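Local coordinates for uncharacterized protein (Eubacterium siraeum, PDB 4OBM), which is of uncharacterised function but belongs to the LytR-CpsA-Psr family, whose members are linked to the bacterial cell envelope, and has been proposed to be a transcription regulator, at residues F16-T21 against I44-K49; V54-L59 against N250-A255; V63-N68 against A83-S88; A150-P155 against A170-S175; Y234-G239 against I243-S248. All coordinates share one frame; numbering follows the deposited sequence.

Interaction 1 (F16-T21 against I44-K49); sequences FTPDST and ITYIAK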
# COMPACT_ATOMS: atom_id res chain seq x y z
N PHE A 16 12.86 -22.03 10.86
CA PHE A 16 12.79 -20.96 9.87
C PHE A 16 12.59 -19.60 10.51
O PHE A 16 11.71 -19.42 11.36
CB PHE A 16 11.68 -21.24 8.84
CG PHE A 16 11.46 -20.16 7.80
CD1 PHE A 16 12.43 -19.91 6.82
CD2 PHE A 16 10.28 -19.43 7.76
CE1 PHE A 16 12.22 -18.92 5.86
CE2 PHE A 16 10.08 -18.44 6.79
CZ PHE A 16 11.05 -18.19 5.85
N THR A 17 13.44 -18.65 10.10
CA THR A 17 13.39 -17.24 10.49
C THR A 17 13.80 -16.45 9.23
O THR A 17 14.96 -16.52 8.83
CB THR A 17 14.21 -16.94 11.76
OG1 THR A 17 13.77 -17.80 12.82
CG2 THR A 17 14.05 -15.49 12.22
N PRO A 18 12.82 -15.77 8.57
CA PRO A 18 13.12 -15.02 7.33
C PRO A 18 14.20 -13.95 7.46
O PRO A 18 14.17 -13.14 8.39
CB PRO A 18 11.79 -14.33 6.98
CG PRO A 18 10.78 -15.02 7.75
CD PRO A 18 11.41 -15.67 8.94
N ASP A 19 15.13 -13.92 6.49
CA ASP A 19 16.20 -12.92 6.42
C ASP A 19 15.82 -11.81 5.40
O ASP A 19 14.70 -11.82 4.87
CB ASP A 19 17.57 -13.57 6.10
CG ASP A 19 17.59 -14.69 5.06
OD1 ASP A 19 16.86 -14.59 4.06
OD2 ASP A 19 18.37 -15.65 5.24
N SER A 20 16.74 -10.85 5.14
CA SER A 20 16.54 -9.71 4.24
C SER A 20 16.28 -10.11 2.77
O SER A 20 15.82 -9.26 2.01
CB SER A 20 17.74 -8.77 4.30
OG SER A 20 18.89 -9.30 3.65
N THR A 21 16.57 -11.37 2.36
CA THR A 21 16.36 -11.85 0.99
C THR A 21 14.85 -11.96 0.69
O THR A 21 14.45 -11.96 -0.48
CB THR A 21 17.09 -13.20 0.75
OG1 THR A 21 16.53 -14.21 1.59
CG2 THR A 21 18.59 -13.11 0.98
N ILE A 44 3.88 -0.77 -0.65
CA ILE A 44 3.84 -1.66 0.50
C ILE A 44 5.17 -2.36 0.50
O ILE A 44 5.51 -3.03 -0.48
CB ILE A 44 2.60 -2.61 0.57
CG1 ILE A 44 2.60 -3.43 1.88
CG2 ILE A 44 2.38 -3.46 -0.70
CD1 ILE A 44 1.31 -4.13 2.22
N THR A 45 5.96 -2.13 1.55
CA THR A 45 7.29 -2.69 1.71
C THR A 45 7.31 -3.64 2.90
O THR A 45 7.10 -3.21 4.05
CB THR A 45 8.35 -1.59 1.89
OG1 THR A 45 8.31 -0.72 0.76
CG2 THR A 45 9.78 -2.14 2.05
N TYR A 46 7.59 -4.92 2.63
CA TYR A 46 7.73 -5.94 3.66
C TYR A 46 9.18 -5.97 4.14
O TYR A 46 10.10 -6.19 3.33
CB TYR A 46 7.30 -7.31 3.12
CG TYR A 46 7.60 -8.48 4.04
CD1 TYR A 46 7.07 -8.53 5.33
CD2 TYR A 46 8.42 -9.53 3.63
CE1 TYR A 46 7.34 -9.60 6.18
CE2 TYR A 46 8.69 -10.61 4.48
CZ TYR A 46 8.13 -10.65 5.74
OH TYR A 46 8.41 -11.70 6.58
N ILE A 47 9.39 -5.70 5.43
CA ILE A 47 10.72 -5.78 6.05
C ILE A 47 10.70 -7.03 6.94
O ILE A 47 10.14 -6.99 8.04
CB ILE A 47 11.15 -4.50 6.82
CG1 ILE A 47 10.72 -3.18 6.11
CG2 ILE A 47 12.65 -4.55 7.20
CD1 ILE A 47 11.64 -2.61 5.04
N ALA A 48 11.24 -8.14 6.42
CA ALA A 48 11.26 -9.44 7.09
C ALA A 48 11.93 -9.41 8.46
O ALA A 48 11.42 -10.06 9.37
CB ALA A 48 11.93 -10.48 6.21
N LYS A 49 13.05 -8.67 8.60
CA LYS A 49 13.79 -8.56 9.88
C LYS A 49 12.89 -7.97 10.99
O LYS A 49 12.94 -8.44 12.13
CB LYS A 49 15.04 -7.69 9.70
CG LYS A 49 16.07 -7.83 10.82
CD LYS A 49 17.13 -6.72 10.79
CE LYS A 49 16.81 -5.59 11.74
NZ LYS A 49 17.85 -4.52 11.69
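Asp19 meets Ala48 with its backbone and turns its carboxylate to its own loop. There Thr21 OG1 donates to Asp19 OD1 at 2.5 Å, a short bond that meets the oxygen nearly along its C-O axis. This ties the carboxylate back to the start of a 3-10 turn. Across the segments there is only van der Waals contact. Ala48 CB sits 3.4 Å from Asp19 O and 3.9 Å from Pro18 CB, so one methyl meets both the carbonyl oxygen and the proline ring. Pro18 CG also approaches Tyr46 OH, 4.2 Å away. The tyrosine ring reaches this side because its CG lies opposite the backbone N (chi1 172°). Tyr46 OH is hydrogen-bonded to Thr219 OG1 of helix 213-220. One face of the Tyr46 ring carries the backbone of its own segment, with Ala48 N 3.9 Å above the plane and over the centre. That same Ala48 N is hydrogen-bonded to Asp23 OD1, which probably helps hold the chain where it leaves the strand. Ala215 of helix 213-220 packs on both Pro18 and Tyr46. The arrangement is a loop crossing the end of strand 40-47, an inner strand of the mixed central sheet in an alpha/beta fold.

Interaction 2 (V54-L59 against N250-A255); sequences VLMPYL and NSAKKA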
# COMPACT_ATOMS: atom_id res chain seq x y z
N VAL A 54 5.42 -1.79 5.58
CA VAL A 54 5.46 -0.32 5.62
C VAL A 54 4.68 0.22 4.43
O VAL A 54 5.00 -0.09 3.28
CB VAL A 54 6.91 0.24 5.66
CG1 VAL A 54 6.92 1.76 5.78
CG2 VAL A 54 7.71 -0.40 6.79
N LEU A 55 3.67 1.04 4.70
CA LEU A 55 2.89 1.65 3.62
C LEU A 55 3.33 3.08 3.40
O LEU A 55 3.60 3.77 4.37
CB LEU A 55 1.38 1.61 3.90
CG LEU A 55 0.74 0.25 4.23
CD1 LEU A 55 -0.50 0.44 5.09
CD2 LEU A 55 0.39 -0.51 2.97
N MSE A 56 3.42 3.51 2.14
CA MSE A 56 3.77 4.89 1.77
C MSE A 56 2.82 5.39 0.72
O MSE A 56 3.00 5.03 -0.44
CB MSE A 56 5.22 5.03 1.27
CG MSE A 56 6.16 5.19 2.40
SE MSE A 56 7.96 5.43 1.85
CE MSE A 56 7.90 7.11 1.11
N PRO A 57 1.85 6.23 1.09
CA PRO A 57 0.93 6.75 0.08
C PRO A 57 1.48 8.04 -0.54
O PRO A 57 2.33 8.71 0.03
CB PRO A 57 -0.36 6.99 0.88
CG PRO A 57 0.14 7.37 2.25
CD PRO A 57 1.52 6.78 2.43
N TYR A 58 1.00 8.36 -1.73
CA TYR A 58 1.41 9.53 -2.51
C TYR A 58 0.20 10.15 -3.15
O TYR A 58 -0.63 9.40 -3.66
CB TYR A 58 2.40 9.10 -3.62
CG TYR A 58 3.72 8.57 -3.11
CD1 TYR A 58 3.89 7.22 -2.82
CD2 TYR A 58 4.83 9.41 -2.99
CE1 TYR A 58 5.09 6.74 -2.31
CE2 TYR A 58 6.05 8.93 -2.54
CZ TYR A 58 6.17 7.59 -2.18
OH TYR A 58 7.40 7.10 -1.80
N LEU A 59 0.12 11.50 -3.20
CA LEU A 59 -0.99 12.19 -3.84
C LEU A 59 -0.88 12.01 -5.34
O LEU A 59 0.24 11.90 -5.83
CB LEU A 59 -1.02 13.69 -3.49
CG LEU A 59 -1.56 14.11 -2.11
CD1 LEU A 59 -1.28 15.59 -1.87
CD2 LEU A 59 -3.06 13.82 -1.98
N ASN A 250 14.62 11.41 2.95
CA ASN A 250 15.56 10.99 3.99
C ASN A 250 14.82 10.38 5.18
O ASN A 250 15.29 9.40 5.76
CB ASN A 250 16.44 12.16 4.44
CG ASN A 250 17.86 11.76 4.76
OD1 ASN A 250 18.12 11.03 5.73
ND2 ASN A 250 18.80 12.24 3.97
N SER A 251 13.63 10.95 5.52
CA SER A 251 12.80 10.41 6.60
C SER A 251 12.17 9.08 6.16
O SER A 251 12.08 8.15 6.97
CB SER A 251 11.74 11.42 7.03
OG SER A 251 12.35 12.48 7.75
N ALA A 252 11.83 8.97 4.85
CA ALA A 252 11.29 7.77 4.23
C ALA A 252 12.32 6.66 4.23
O ALA A 252 11.98 5.53 4.54
CB ALA A 252 10.85 8.08 2.80
N LYS A 253 13.60 7.00 3.96
CA LYS A 253 14.71 6.05 3.96
C LYS A 253 14.92 5.47 5.35
O LYS A 253 15.12 4.26 5.46
CB LYS A 253 15.99 6.70 3.43
CG LYS A 253 16.12 6.65 1.92
CD LYS A 253 17.24 7.55 1.42
CE LYS A 253 17.35 7.57 -0.08
NZ LYS A 253 17.97 6.33 -0.61
N LYS A 254 14.82 6.30 6.41
CA LYS A 254 14.96 5.87 7.81
C LYS A 254 13.83 4.90 8.19
O LYS A 254 14.10 3.85 8.78
CB LYS A 254 14.99 7.10 8.75
CG LYS A 254 15.62 6.82 10.12
CD LYS A 254 15.80 8.10 10.94
CE LYS A 254 14.72 8.32 11.98
NZ LYS A 254 13.43 8.74 11.38
N ALA A 255 12.57 5.22 7.81
CA ALA A 255 11.38 4.38 8.02
C ALA A 255 11.52 2.99 7.36
O ALA A 255 10.93 2.03 7.87
CB ALA A 255 10.15 5.08 7.46
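Extended strand and helix face each other here without a backbone bond between them, and the nearest CA atoms, those of Val54 and Ala255, are 7.9 Å apart. The gap is bridged by two side chains of the strand. Met56, a selenomethionine, does most of the reaching. Its CG stands beside the backbone N, opposite the carbonyl carbon (chi1 -85°), and the chain then runs straight before bending at its last torsion (chi3 70°). That bend lays the terminal methyl against the helix. Met56 CE touches Ala252 CB at 3.5 Å, and the selenium atom of Met56 follows at 4.0 Å from the same Ala252 CB. The small alanine lets the long side chain end directly on the helix surface. Val54 makes a looser contact one turn further on. Its CG2 branch lies 4.2 Å from Ala255 O, the backbone oxygen.

This is helix-on-sheet packing in an alpha/beta fold. Strand 52-58 belongs to the mixed central sheet, and Val54 and Met56 point from it toward helix 246-256 near the C-terminus of the chain. Leu55 and Pro57 instead contact helix 164-181, so the strand has helices on both faces. Within the helix, Lys254 N bonds to Asn250 O at 3.2 Å and Ala255 N to Ser251 O at 3.1 Å. Leu256 adds to the contact by touching both Val54 and Met56, while Tyr58 reaches Trp249 of the same helix. Pro233, from a loop, lies against Met56.

Interaction 3 (V63-N68 against A83-S88); sequences VIDGGN and AKLLSS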
# COMPACT_ATOMS: atom_id res chain seq x y z
N VAL A 63 4.76 15.50 -7.32
CA VAL A 63 5.93 15.64 -8.20
C VAL A 63 7.13 15.08 -7.39
O VAL A 63 7.46 15.61 -6.33
CB VAL A 63 6.13 17.13 -8.69
CG1 VAL A 63 7.39 17.28 -9.54
CG2 VAL A 63 4.91 17.63 -9.46
N ILE A 64 7.74 13.98 -7.88
CA ILE A 64 8.84 13.30 -7.18
C ILE A 64 10.18 13.35 -7.95
O ILE A 64 11.15 12.74 -7.50
CB ILE A 64 8.46 11.80 -6.86
CG1 ILE A 64 8.24 10.97 -8.15
CG2 ILE A 64 7.27 11.70 -5.90
CD1 ILE A 64 8.60 9.54 -8.02
N ASP A 65 10.23 14.05 -9.10
CA ASP A 65 11.42 14.09 -9.95
C ASP A 65 11.74 15.49 -10.52
O ASP A 65 12.79 15.68 -11.15
CB ASP A 65 11.27 13.08 -11.12
CG ASP A 65 10.04 13.26 -12.03
OD1 ASP A 65 8.95 13.66 -11.52
OD2 ASP A 65 10.15 12.92 -13.24
N GLY A 66 10.86 16.46 -10.27
CA GLY A 66 11.01 17.81 -10.80
C GLY A 66 10.27 17.97 -12.12
O GLY A 66 10.25 19.05 -12.70
N GLY A 67 9.68 16.87 -12.58
CA GLY A 67 8.93 16.82 -13.81
C GLY A 67 7.44 16.74 -13.56
O GLY A 67 6.88 17.53 -12.80
N ASN A 68 6.80 15.76 -14.19
CA ASN A 68 5.37 15.51 -14.12
C ASN A 68 4.90 14.89 -12.80
O ASN A 68 5.72 14.46 -11.96
CB ASN A 68 4.97 14.59 -15.28
CG ASN A 68 5.12 15.26 -16.63
OD1 ASN A 68 4.99 16.48 -16.76
ND2 ASN A 68 5.39 14.48 -17.65
N ALA A 83 7.07 3.13 -10.32
CA ALA A 83 7.83 2.26 -9.42
C ALA A 83 9.34 2.46 -9.57
O ALA A 83 10.06 2.36 -8.57
CB ALA A 83 7.46 0.81 -9.66
N LYS A 84 9.82 2.75 -10.81
CA LYS A 84 11.24 3.01 -11.13
C LYS A 84 11.69 4.33 -10.50
O LYS A 84 12.73 4.38 -9.84
CB LYS A 84 11.43 3.04 -12.66
CG LYS A 84 12.85 3.29 -13.15
CD LYS A 84 12.87 3.32 -14.67
CE LYS A 84 14.18 3.83 -15.23
NZ LYS A 84 14.09 4.01 -16.70
N LEU A 85 10.88 5.39 -10.68
CA LEU A 85 11.18 6.72 -10.12
C LEU A 85 11.14 6.69 -8.58
O LEU A 85 12.02 7.26 -7.94
CB LEU A 85 10.24 7.79 -10.69
CG LEU A 85 10.35 8.05 -12.20
CD1 LEU A 85 9.18 8.84 -12.71
CD2 LEU A 85 11.67 8.74 -12.57
N LEU A 86 10.19 5.94 -8.02
CA LEU A 86 10.06 5.75 -6.58
C LEU A 86 11.24 4.93 -6.04
O LEU A 86 11.71 5.22 -4.95
CB LEU A 86 8.73 5.08 -6.20
CG LEU A 86 7.48 5.96 -6.28
CD1 LEU A 86 6.25 5.18 -5.88
CD2 LEU A 86 7.61 7.21 -5.43
N SER A 87 11.72 3.93 -6.82
CA SER A 87 12.87 3.11 -6.45
C SER A 87 14.14 3.96 -6.29
O SER A 87 14.83 3.84 -5.28
CB SER A 87 13.11 2.00 -7.47
OG SER A 87 12.13 0.98 -7.35
N SER A 88 14.41 4.85 -7.27
CA SER A 88 15.57 5.75 -7.26
C SER A 88 15.56 6.72 -6.06
O SER A 88 16.61 7.03 -5.52
CB SER A 88 15.62 6.56 -8.56
OG SER A 88 14.61 7.56 -8.59
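Leu85 is the first residue of the helical segment to touch the loop, with its CB 3.6 Å from Ile64 CD1. The two side chains cross obliquely. Further out, Leu85 CD1 comes 4.2 Å from Asp65 OD2, at the more exposed border of the contact. Leu86 follows and brings its CD2 branch 3.6 Å from Ile64 CD1, its side chain running roughly at right angles to that of the isoleucine. One methyl of Ile64 is thus wedged between two consecutive leucines. It gets there because CG1 of Ile64 lies between the backbone N and the carbonyl carbon (chi1 63°).

This is the beta-to-alpha connection between strand 62-63 and helix 70-90, its loop packed back on a late turn of its own helix. Ile70 and Ile73, from the earlier turns, pack on Ile64 and Leu85 respectively, while Ile94 of the next strand touches Leu86. Ser87 then closes on its own helix. Its OG and N both bond to Ala83 O, from opposite faces of the carbonyl plane, with the hydroxyl at 2.8 Å. Ser87 OG also accepts a hydrogen bond from Ile94 N. Last, Ser88 OG donates to Leu85 O at 2.7 Å.

Interaction 4 (A150-P155 against A170-S175); sequences AYLTLP and ATVISS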
# COMPACT_ATOMS: atom_id res chain seq x y z
N ALA A 150 -16.06 3.31 -0.27
CA ALA A 150 -16.62 4.67 -0.27
C ALA A 150 -15.88 5.60 0.72
O ALA A 150 -15.57 6.75 0.38
CB ALA A 150 -18.10 4.64 0.05
N TYR A 151 -15.58 5.10 1.93
CA TYR A 151 -14.83 5.86 2.95
C TYR A 151 -13.42 6.20 2.45
O TYR A 151 -12.97 7.33 2.58
CB TYR A 151 -14.75 5.04 4.28
CG TYR A 151 -14.15 5.76 5.48
CD1 TYR A 151 -14.30 7.13 5.65
CD2 TYR A 151 -13.50 5.04 6.49
CE1 TYR A 151 -13.78 7.79 6.77
CE2 TYR A 151 -12.98 5.69 7.61
CZ TYR A 151 -13.11 7.06 7.74
OH TYR A 151 -12.60 7.71 8.84
N LEU A 152 -12.74 5.22 1.87
CA LEU A 152 -11.37 5.29 1.40
C LEU A 152 -11.16 6.23 0.20
O LEU A 152 -10.06 6.79 0.04
CB LEU A 152 -10.95 3.86 1.03
CG LEU A 152 -9.46 3.53 1.04
CD1 LEU A 152 -8.87 3.61 2.45
CD2 LEU A 152 -9.21 2.14 0.43
N THR A 153 -12.21 6.39 -0.64
CA THR A 153 -12.15 7.14 -1.87
C THR A 153 -12.96 8.47 -1.87
O THR A 153 -13.19 9.01 -2.96
CB THR A 153 -12.61 6.25 -3.05
OG1 THR A 153 -13.97 5.88 -2.86
CG2 THR A 153 -11.76 5.01 -3.21
N LEU A 154 -13.34 9.02 -0.69
CA LEU A 154 -14.05 10.30 -0.64
C LEU A 154 -13.22 11.43 -1.25
O LEU A 154 -12.06 11.62 -0.87
CB LEU A 154 -14.46 10.69 0.78
CG LEU A 154 -15.70 10.06 1.37
CD1 LEU A 154 -15.72 10.31 2.86
CD2 LEU A 154 -16.97 10.57 0.71
N PRO A 155 -13.81 12.20 -2.18
CA PRO A 155 -13.05 13.29 -2.82
C PRO A 155 -12.72 14.45 -1.86
O PRO A 155 -11.81 15.23 -2.13
CB PRO A 155 -13.98 13.75 -3.95
CG PRO A 155 -15.00 12.63 -4.12
CD PRO A 155 -15.17 12.08 -2.75
N ALA A 170 -3.58 5.29 4.49
CA ALA A 170 -2.51 4.57 5.20
C ALA A 170 -3.06 3.80 6.42
O ALA A 170 -2.82 2.60 6.56
CB ALA A 170 -1.41 5.53 5.62
N THR A 171 -3.83 4.50 7.26
CA THR A 171 -4.42 4.06 8.51
C THR A 171 -5.47 2.97 8.28
O THR A 171 -5.42 1.95 8.95
CB THR A 171 -5.04 5.30 9.21
OG1 THR A 171 -4.00 6.25 9.46
CG2 THR A 171 -5.75 4.97 10.50
N VAL A 172 -6.45 3.22 7.40
CA VAL A 172 -7.53 2.28 7.09
C VAL A 172 -6.95 0.97 6.49
O VAL A 172 -7.36 -0.12 6.89
CB VAL A 172 -8.58 2.96 6.17
CG1 VAL A 172 -9.55 1.97 5.55
CG2 VAL A 172 -9.34 4.04 6.92
N ILE A 173 -5.96 1.08 5.57
CA ILE A 173 -5.33 -0.10 4.97
C ILE A 173 -4.49 -0.85 6.02
O ILE A 173 -4.49 -2.09 6.01
CB ILE A 173 -4.54 0.25 3.65
CG1 ILE A 173 -5.50 0.73 2.53
CG2 ILE A 173 -3.63 -0.90 3.15
CD1 ILE A 173 -6.76 -0.18 2.21
N SER A 174 -3.83 -0.11 6.95
CA SER A 174 -3.06 -0.71 8.06
C SER A 174 -3.97 -1.56 8.94
O SER A 174 -3.63 -2.69 9.30
CB SER A 174 -2.39 0.37 8.90
OG SER A 174 -1.20 0.83 8.30
N SER A 175 -5.15 -1.00 9.26
CA SER A 175 -6.18 -1.64 10.07
C SER A 175 -6.72 -2.89 9.37
O SER A 175 -6.87 -3.92 10.02
CB SER A 175 -7.30 -0.65 10.36
OG SER A 175 -6.87 0.41 11.18
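Leu152 and Val172 form the closest pair, with Leu152 CD1 3.6 Å from Val172 CG1. The two side chains run antiparallel alongside one another. The other branch of the leucine, CD2, reaches Ile173 CD1 at 3.8 Å, and the isoleucine side chain lies nearly perpendicular to that of the leucine. Leu152 therefore divides its two methyls between neighbouring residues of helix 164-181. Tyr151 adds a third contact, its ring carbon CE2 lying 4.1 Å from Val172 CG2. The ring is directed there with CG opposite the backbone N (chi1 -173°).

Further out, Tyr151 also meets the ring of Phe143, and Leu117, Val119, Ile123 and Ile136 from three strands pack on it. Leu55 of the central sheet touches Ile173. At the end of helix 145-152, Leu152 O accepts a hydrogen bond from Asn169 ND2, which helps to set the two helices together. Within the second helix, Ser174 OG turns back to Ala170 O at 3.0 Å, away from the contact. Between the two segments the contact is apolar and without hydrogen bonds, so its fit rests on the packing of Leu, Val and Ile methyls and one tyrosine ring.

Interaction 5 (Y234-G239 against I243-S248); sequences YGDKSG and IIDDNS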
# COMPACT_ATOMS: atom_id res chain seq x y z
N TYR A 234 5.93 14.10 2.56
CA TYR A 234 5.39 15.45 2.65
C TYR A 234 6.03 16.41 1.64
O TYR A 234 7.13 16.16 1.16
CB TYR A 234 5.52 16.01 4.08
CG TYR A 234 6.95 16.20 4.55
CD1 TYR A 234 7.65 17.37 4.27
CD2 TYR A 234 7.60 15.21 5.28
CE1 TYR A 234 8.97 17.54 4.69
CE2 TYR A 234 8.91 15.38 5.73
CZ TYR A 234 9.59 16.55 5.42
OH TYR A 234 10.88 16.71 5.85
N GLY A 235 5.35 17.51 1.39
CA GLY A 235 5.85 18.51 0.45
C GLY A 235 5.12 19.83 0.47
O GLY A 235 4.62 20.26 1.52
N ASP A 236 5.07 20.50 -0.68
CA ASP A 236 4.44 21.81 -0.76
C ASP A 236 3.64 21.96 -2.03
O ASP A 236 3.97 21.39 -3.07
CB ASP A 236 5.51 22.92 -0.67
CG ASP A 236 6.36 22.87 0.60
OD1 ASP A 236 5.90 23.35 1.65
OD2 ASP A 236 7.49 22.32 0.53
N LYS A 237 2.57 22.76 -1.95
CA LYS A 237 1.69 23.11 -3.06
C LYS A 237 2.44 24.03 -4.01
O LYS A 237 3.14 24.94 -3.56
CB LYS A 237 0.43 23.81 -2.53
CG LYS A 237 -0.76 23.74 -3.48
CD LYS A 237 -1.95 24.54 -2.96
CE LYS A 237 -2.83 23.75 -2.02
NZ LYS A 237 -3.96 24.56 -1.51
N SER A 238 2.33 23.75 -5.30
CA SER A 238 2.94 24.54 -6.37
C SER A 238 2.02 24.46 -7.57
O SER A 238 2.06 23.50 -8.34
CB SER A 238 4.34 24.03 -6.69
OG SER A 238 4.93 24.79 -7.73
N GLY A 239 1.14 25.46 -7.68
CA GLY A 239 0.09 25.50 -8.68
C GLY A 239 -0.90 24.41 -8.32
O GLY A 239 -1.35 24.34 -7.17
N ILE A 243 4.76 19.29 -4.84
CA ILE A 243 6.18 18.98 -4.96
C ILE A 243 6.67 18.35 -3.66
O ILE A 243 6.64 19.00 -2.61
CB ILE A 243 6.97 20.25 -5.37
CG1 ILE A 243 6.45 20.78 -6.73
CG2 ILE A 243 8.50 19.98 -5.39
CD1 ILE A 243 7.05 22.07 -7.16
N ILE A 244 7.12 17.07 -3.74
CA ILE A 244 7.63 16.32 -2.59
C ILE A 244 8.93 16.97 -2.11
O ILE A 244 9.80 17.23 -2.93
CB ILE A 244 7.80 14.80 -2.89
CG1 ILE A 244 6.43 14.12 -3.20
CG2 ILE A 244 8.57 14.06 -1.77
CD1 ILE A 244 5.29 14.21 -2.08
N ASP A 245 9.01 17.27 -0.81
CA ASP A 245 10.19 17.90 -0.20
C ASP A 245 11.33 16.88 -0.19
O ASP A 245 11.11 15.73 0.17
CB ASP A 245 9.86 18.39 1.23
CG ASP A 245 10.95 19.17 1.95
OD1 ASP A 245 12.12 18.73 1.92
OD2 ASP A 245 10.62 20.16 2.64
N ASP A 246 12.51 17.31 -0.60
CA ASP A 246 13.72 16.47 -0.65
C ASP A 246 14.08 15.85 0.71
O ASP A 246 14.65 14.76 0.74
CB ASP A 246 14.91 17.30 -1.17
CG ASP A 246 15.79 16.56 -2.15
OD1 ASP A 246 15.24 15.84 -3.01
OD2 ASP A 246 17.03 16.73 -2.08
N ASN A 247 13.71 16.52 1.83
CA ASN A 247 13.99 16.07 3.20
C ASN A 247 13.05 14.95 3.64
O ASN A 247 13.34 14.25 4.61
CB ASN A 247 13.92 17.24 4.20
CG ASN A 247 14.87 18.37 3.91
OD1 ASN A 247 16.02 18.17 3.51
ND2 ASN A 247 14.40 19.58 4.12
N SER A 248 11.94 14.78 2.92
CA SER A 248 10.97 13.71 3.16
C SER A 248 11.59 12.36 2.75
O SER A 248 11.43 11.38 3.49
CB SER A 248 9.68 13.98 2.39
OG SER A 248 8.64 13.13 2.84
O HOH W 1 8.02 20.82 2.71
O HOH W 2 8.71 20.56 -1.73
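Tyr234 lays its ring across the start of the helix that follows the second strand. Ser248 CB stands over one face, 3.8 Å from the ring centroid and close to the ring normal, a CH-pi contact. Asp245 meets the ring obliquely through its CB, with the ring and carboxylate planes 60° apart. At the far end of the ring Tyr234 OH lies 3.5 Å from Asn247 CB, and the Asn247 amide is turned 47° from the ring. The ring turns this way because its CG sits between the backbone N and the carbonyl carbon (chi1 65°). Tyr234 N also bonds to Ser248 OG at 2.9 Å, and that hydroxyl is hydrogen-bonded to Tyr231 OH as well.

Strands 235-238 and 241-244 form an antiparallel beta hairpin, and the second arm runs on into helix 246-256. Gly235 and Ile244 form a non-hydrogen-bonded pair with CA atoms 4.1 Å apart, a closeness that the lack of a side chain at Gly235 permits. Asp236 and Ile243 are a hydrogen-bonded pair joined in both directions. Next to them Asp245 N donates to Tyr234 O at 2.9 Å. Asp245 then serves as the N-cap of helix 246-256, its OD1 accepting from Asn247 N at 2.7 Å.

The carboxylates of Asp236 and Asp245 come near each other, OD2 to OD2 4.3 Å. One water donates to both oxygens and probably eases their repulsion. A second water joins Asp236 OD2 to Ile243 O. Toward the hairpin turn, Ser238 CB presses tightly on Ile243 CD1 at 3.4 Å.

In the fold
Interactions 1 and 2 share the mixed central sheet, through neighbouring strands 40-47 and 52-58, and their centres are 17 Å apart. Interaction 4 lies on the other face of strand 52-58 from helix 246-256 and packs on it through helix 164-181. Interactions 3 and 5 meet at the small three-stranded sheet, where Val63 O probably bonds to Ile244 N; each lies about 13 Å, centre to centre, from interaction 2. Along the chain, interaction 1 closes first. Interactions 3, 4 and 5 then follow in turn within the long span that interaction 2 closes, so the chain's C-terminal helix returns to an early strand.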